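Uncharacterized protein VP0806 (Vibrio parahaemolyticus, PDB 2R5S) is of unknown function; this C-terminal helical-repeat domain is part of a longer thioredoxin-domain protein that may have protein-disulfide reductase activity. Local coordinates at residues N119-W132 against I153-Y167. Sequence-based numbering, arbitrary orientation.
Sequences NQVGRDEEALELLW and ILSALGQGNAIASKY. With EDO (1,2-ethanediol), chain E.
With CG of Leu128 and CG of Tyr167 each placed opposite its own carbonyl carbon (chi1 -71° in both), the leucine lays its CB over the centre of the phenol ring, 3.9 Å from the ring centroid, in a CH-pi contact. The two residues interlock as reciprocal knobs. Leu128 sits among Ile153, Leu154, Leu157 and Tyr167, its CD2 pressed tightly against Ile153 CG2 at 3.5 Å, while CD1 meets Ile163 CG2; Phe150 of helix 145-157 touches both knobs. Tyr167 in turn fits among Glu125, Leu128, Glu129 and Trp132. The Glu129 chain bends at CB-CG, bringing its carboxylate to the ring edge with the planes nearly perpendicular, and Tyr167 OH donates to Glu129 OE1 over 2.9 Å, on the anti side. Nearer the turn at Gly122, Asn119 passes alongside Ile153 CG1, and its ND2 donates a bent hydrogen bond to Asp124 OD1 (2.6 Å) from above the carboxylate plane, while Leu157 CD1 packs against Asp124 OD2 at 3.5 Å. Helix 124-132 runs roughly antiparallel to 153-157 (153°) and nearly parallel to 162-167 (12°), an alternating packing of successive helices consistent with the tetratricopeptide repeat fold.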
# COMPACT_ATOMS: atom_id res chain seq x y z
N ASN A 119 -1.11 8.92 -3.28
CA ASN A 119 -0.45 7.71 -3.67
C ASN A 119 1.05 7.82 -3.49
O ASN A 119 1.73 6.83 -3.15
CB ASN A 119 -0.80 7.37 -5.10
CG ASN A 119 0.10 6.31 -5.68
OD1 ASN A 119 1.03 6.62 -6.42
ND2 ASN A 119 -0.16 5.06 -5.32
N GLN A 120 1.58 9.02 -3.68
CA GLN A 120 3.01 9.17 -3.66
C GLN A 120 3.57 8.96 -2.27
O GLN A 120 4.74 8.68 -2.13
CB GLN A 120 3.45 10.50 -4.31
CG GLN A 120 2.94 10.54 -5.74
CD GLN A 120 3.84 11.24 -6.78
OE1 GLN A 120 4.49 12.26 -6.49
NE2 GLN A 120 3.78 10.74 -8.02
N VAL A 121 2.72 9.10 -1.25
CA VAL A 121 3.15 8.90 0.16
C VAL A 121 2.48 7.64 0.81
O VAL A 121 2.52 7.49 2.05
CB VAL A 121 2.89 10.13 1.03
CG1 VAL A 121 3.72 11.34 0.59
CG2 VAL A 121 1.40 10.45 1.07
N GLY A 122 1.88 6.76 0.00
CA GLY A 122 1.35 5.52 0.53
C GLY A 122 0.01 5.74 1.20
O GLY A 122 -0.45 4.88 1.93
N ARG A 123 -0.63 6.88 0.95
CA ARG A 123 -2.00 7.11 1.42
C ARG A 123 -3.01 6.59 0.36
O ARG A 123 -3.89 7.33 -0.09
CB ARG A 123 -2.23 8.59 1.82
CG ARG A 123 -1.66 8.90 3.17
CD ARG A 123 -1.69 10.38 3.45
NE ARG A 123 -3.04 10.82 3.82
CZ ARG A 123 -3.31 12.03 4.29
NH1 ARG A 123 -4.55 12.35 4.59
NH2 ARG A 123 -2.33 12.92 4.44
N ASP A 124 -2.86 5.31 -0.01
CA ASP A 124 -3.55 4.76 -1.17
C ASP A 124 -4.96 4.42 -0.91
O ASP A 124 -5.74 4.47 -1.81
CB ASP A 124 -2.85 3.54 -1.74
CG ASP A 124 -1.43 3.85 -2.15
OD1 ASP A 124 -1.24 4.81 -2.93
OD2 ASP A 124 -0.51 3.15 -1.66
N GLU A 125 -5.29 4.05 0.31
CA GLU A 125 -6.69 3.81 0.67
C GLU A 125 -7.50 5.06 0.42
O GLU A 125 -8.46 5.02 -0.34
CB GLU A 125 -6.87 3.29 2.12
CG GLU A 125 -8.26 2.67 2.40
CD GLU A 125 -8.47 2.28 3.87
OE1 GLU A 125 -8.40 3.16 4.78
OE2 GLU A 125 -8.72 1.08 4.14
N GLU A 126 -7.10 6.18 1.01
CA GLU A 126 -7.68 7.51 0.73
C GLU A 126 -7.65 7.97 -0.74
O GLU A 126 -8.64 8.52 -1.18
CB GLU A 126 -6.99 8.60 1.57
CG GLU A 126 -7.25 8.56 3.10
CD GLU A 126 -6.16 9.31 3.86
OE1 GLU A 126 -4.98 8.87 3.82
OE2 GLU A 126 -6.48 10.36 4.46
N ALA A 127 -6.50 7.85 -1.44
CA ALA A 127 -6.42 8.07 -2.87
C ALA A 127 -7.58 7.34 -3.62
O ALA A 127 -8.34 7.97 -4.35
CB ALA A 127 -5.12 7.52 -3.38
N LEU A 128 -7.72 6.03 -3.44
CA LEU A 128 -8.67 5.24 -4.19
C LEU A 128 -10.07 5.52 -3.68
O LEU A 128 -11.04 5.37 -4.44
CB LEU A 128 -8.37 3.74 -4.04
CG LEU A 128 -7.11 3.26 -4.77
CD1 LEU A 128 -6.50 1.97 -4.21
CD2 LEU A 128 -7.29 3.18 -6.32
N GLU A 129 -10.22 5.88 -2.41
CA GLU A 129 -11.62 6.14 -1.92
C GLU A 129 -12.04 7.50 -2.48
O GLU A 129 -13.14 7.66 -3.00
CB GLU A 129 -11.68 6.20 -0.41
CG GLU A 129 -13.03 6.74 0.15
CD GLU A 129 -14.05 5.66 0.41
OE1 GLU A 129 -13.83 4.50 -0.03
OE2 GLU A 129 -15.11 5.96 1.04
N LEU A 130 -11.14 8.48 -2.45
CA LEU A 130 -11.42 9.75 -3.13
C LEU A 130 -12.03 9.51 -4.53
O LEU A 130 -13.13 9.99 -4.84
CB LEU A 130 -10.14 10.58 -3.29
CG LEU A 130 -10.51 12.05 -3.40
CD1 LEU A 130 -11.22 12.64 -2.12
CD2 LEU A 130 -9.26 12.85 -3.78
N LEU A 131 -11.31 8.77 -5.36
CA LEU A 131 -11.70 8.56 -6.75
C LEU A 131 -12.98 7.73 -6.84
O LEU A 131 -13.84 7.97 -7.71
CB LEU A 131 -10.54 7.88 -7.48
CG LEU A 131 -9.51 8.87 -8.14
CD1 LEU A 131 -9.45 10.21 -7.41
CD2 LEU A 131 -8.07 8.37 -8.44
N TRP A 132 -13.10 6.74 -5.96
CA TRP A 132 -14.16 5.78 -6.00
C TRP A 132 -15.45 6.57 -5.86
O TRP A 132 -16.44 6.27 -6.48
CB TRP A 132 -14.07 4.78 -4.84
CG TRP A 132 -15.39 3.96 -4.69
CD1 TRP A 132 -16.33 4.01 -3.66
CD2 TRP A 132 -15.91 3.02 -5.64
NE1 TRP A 132 -17.37 3.16 -3.94
CE2 TRP A 132 -17.13 2.55 -5.14
CE3 TRP A 132 -15.44 2.53 -6.87
CZ2 TRP A 132 -17.88 1.63 -5.84
CZ3 TRP A 132 -16.20 1.62 -7.55
CH2 TRP A 132 -17.39 1.18 -7.06
N ILE A 153 -3.25 3.92 -10.23
CA ILE A 153 -2.98 3.68 -8.79
C ILE A 153 -3.05 2.16 -8.51
O ILE A 153 -2.19 1.61 -7.85
CB ILE A 153 -3.87 4.56 -7.84
CG1 ILE A 153 -3.36 6.01 -7.72
CG2 ILE A 153 -3.91 4.01 -6.39
CD1 ILE A 153 -2.88 6.68 -9.04
N LEU A 154 -4.02 1.48 -9.07
CA LEU A 154 -4.22 0.04 -8.79
C LEU A 154 -3.06 -0.80 -9.32
O LEU A 154 -2.56 -1.70 -8.63
CB LEU A 154 -5.53 -0.50 -9.40
CG LEU A 154 -6.86 -0.05 -8.76
CD1 LEU A 154 -8.00 -0.65 -9.57
CD2 LEU A 154 -7.03 -0.48 -7.28
N SER A 155 -2.67 -0.52 -10.56
CA SER A 155 -1.64 -1.29 -11.18
C SER A 155 -0.34 -0.93 -10.51
O SER A 155 0.50 -1.81 -10.24
CB SER A 155 -1.63 -1.11 -12.71
OG SER A 155 -0.90 0.03 -13.13
N ALA A 156 -0.14 0.35 -10.22
CA ALA A 156 1.08 0.73 -9.45
C ALA A 156 1.21 -0.14 -8.20
O ALA A 156 2.26 -0.75 -7.99
CB ALA A 156 1.07 2.20 -9.06
N LEU A 157 0.13 -0.23 -7.42
CA LEU A 157 0.05 -1.07 -6.22
C LEU A 157 0.45 -2.54 -6.32
O LEU A 157 1.22 -3.00 -5.48
CB LEU A 157 -1.31 -0.95 -5.54
CG LEU A 157 -1.32 -0.06 -4.29
CD1 LEU A 157 -0.17 0.97 -4.33
CD2 LEU A 157 -2.70 0.62 -3.97
N GLY A 158 -0.09 -3.28 -7.30
CA GLY A 158 0.22 -4.72 -7.47
C GLY A 158 -0.94 -5.65 -7.13
O GLY A 158 -1.99 -5.19 -6.61
N GLN A 159 -0.76 -6.95 -7.39
CA GLN A 159 -1.83 -7.98 -7.24
C GLN A 159 -2.05 -8.55 -5.81
O GLN A 159 -3.17 -8.98 -5.47
CB GLN A 159 -1.59 -9.15 -8.20
CG GLN A 159 -1.97 -8.89 -9.66
CD GLN A 159 -3.47 -8.71 -9.89
OE1 GLN A 159 -3.94 -7.59 -10.06
NE2 GLN A 159 -4.22 -9.80 -9.89
N GLY A 160 -0.98 -8.57 -5.00
CA GLY A 160 -1.06 -9.00 -3.59
C GLY A 160 -1.78 -8.02 -2.66
O GLY A 160 -2.34 -8.44 -1.64
N ASN A 161 -1.79 -6.74 -3.05
CA ASN A 161 -2.21 -5.62 -2.22
C ASN A 161 -3.69 -5.66 -1.90
O ASN A 161 -4.54 -5.70 -2.80
CB ASN A 161 -1.80 -4.29 -2.88
CG ASN A 161 -2.09 -3.09 -2.00
OD1 ASN A 161 -3.22 -2.87 -1.60
ND2 ASN A 161 -1.07 -2.31 -1.71
N ALA A 162 -4.02 -5.66 -0.61
CA ALA A 162 -5.41 -5.92 -0.21
C ALA A 162 -6.29 -4.70 -0.45
O ALA A 162 -7.47 -4.84 -0.67
CB ALA A 162 -5.51 -6.43 1.25
N ILE A 163 -5.70 -3.52 -0.42
CA ILE A 163 -6.44 -2.27 -0.70
C ILE A 163 -6.67 -2.23 -2.22
O ILE A 163 -7.79 -2.07 -2.66
CB ILE A 163 -5.70 -0.99 -0.13
CG1 ILE A 163 -5.83 -0.92 1.40
CG2 ILE A 163 -6.22 0.32 -0.74
CD1 ILE A 163 -7.30 -0.76 1.92
N ALA A 164 -5.60 -2.42 -3.01
CA ALA A 164 -5.72 -2.55 -4.46
C ALA A 164 -6.80 -3.59 -4.79
O ALA A 164 -7.69 -3.30 -5.55
CB ALA A 164 -4.31 -2.95 -5.12
N SER A 165 -6.74 -4.78 -4.21
CA SER A 165 -7.75 -5.79 -4.49
C SER A 165 -9.19 -5.41 -4.11
O SER A 165 -10.14 -5.84 -4.76
CB SER A 165 -7.37 -7.13 -3.88
OG SER A 165 -6.10 -7.57 -4.38
N LYS A 166 -9.38 -4.62 -3.07
CA LYS A 166 -10.77 -4.29 -2.72
C LYS A 166 -11.38 -3.28 -3.71
O LYS A 166 -12.52 -3.39 -4.10
CB LYS A 166 -10.89 -3.84 -1.25
CG LYS A 166 -11.88 -2.72 -1.00
CD LYS A 166 -11.73 -2.17 0.41
CE LYS A 166 -12.35 -0.80 0.52
NZ LYS A 166 -13.80 -0.79 0.98
N TYR A 167 -10.60 -2.32 -4.15
CA TYR A 167 -11.03 -1.35 -5.14
C TYR A 167 -11.09 -1.87 -6.56
O TYR A 167 -11.99 -1.47 -7.29
CB TYR A 167 -10.20 -0.09 -5.01
CG TYR A 167 -10.59 0.63 -3.73
CD1 TYR A 167 -11.63 1.55 -3.71
CD2 TYR A 167 -9.94 0.33 -2.52
CE1 TYR A 167 -11.98 2.16 -2.57
CE2 TYR A 167 -10.29 0.97 -1.36
CZ TYR A 167 -11.30 1.89 -1.40
OH TYR A 167 -11.69 2.50 -0.24
C1 EDO E . 6.56 8.27 1.95
O1 EDO E . 5.37 8.52 2.76
C2 EDO E . 6.94 9.54 1.20
O2 EDO E . 7.44 9.29 -0.11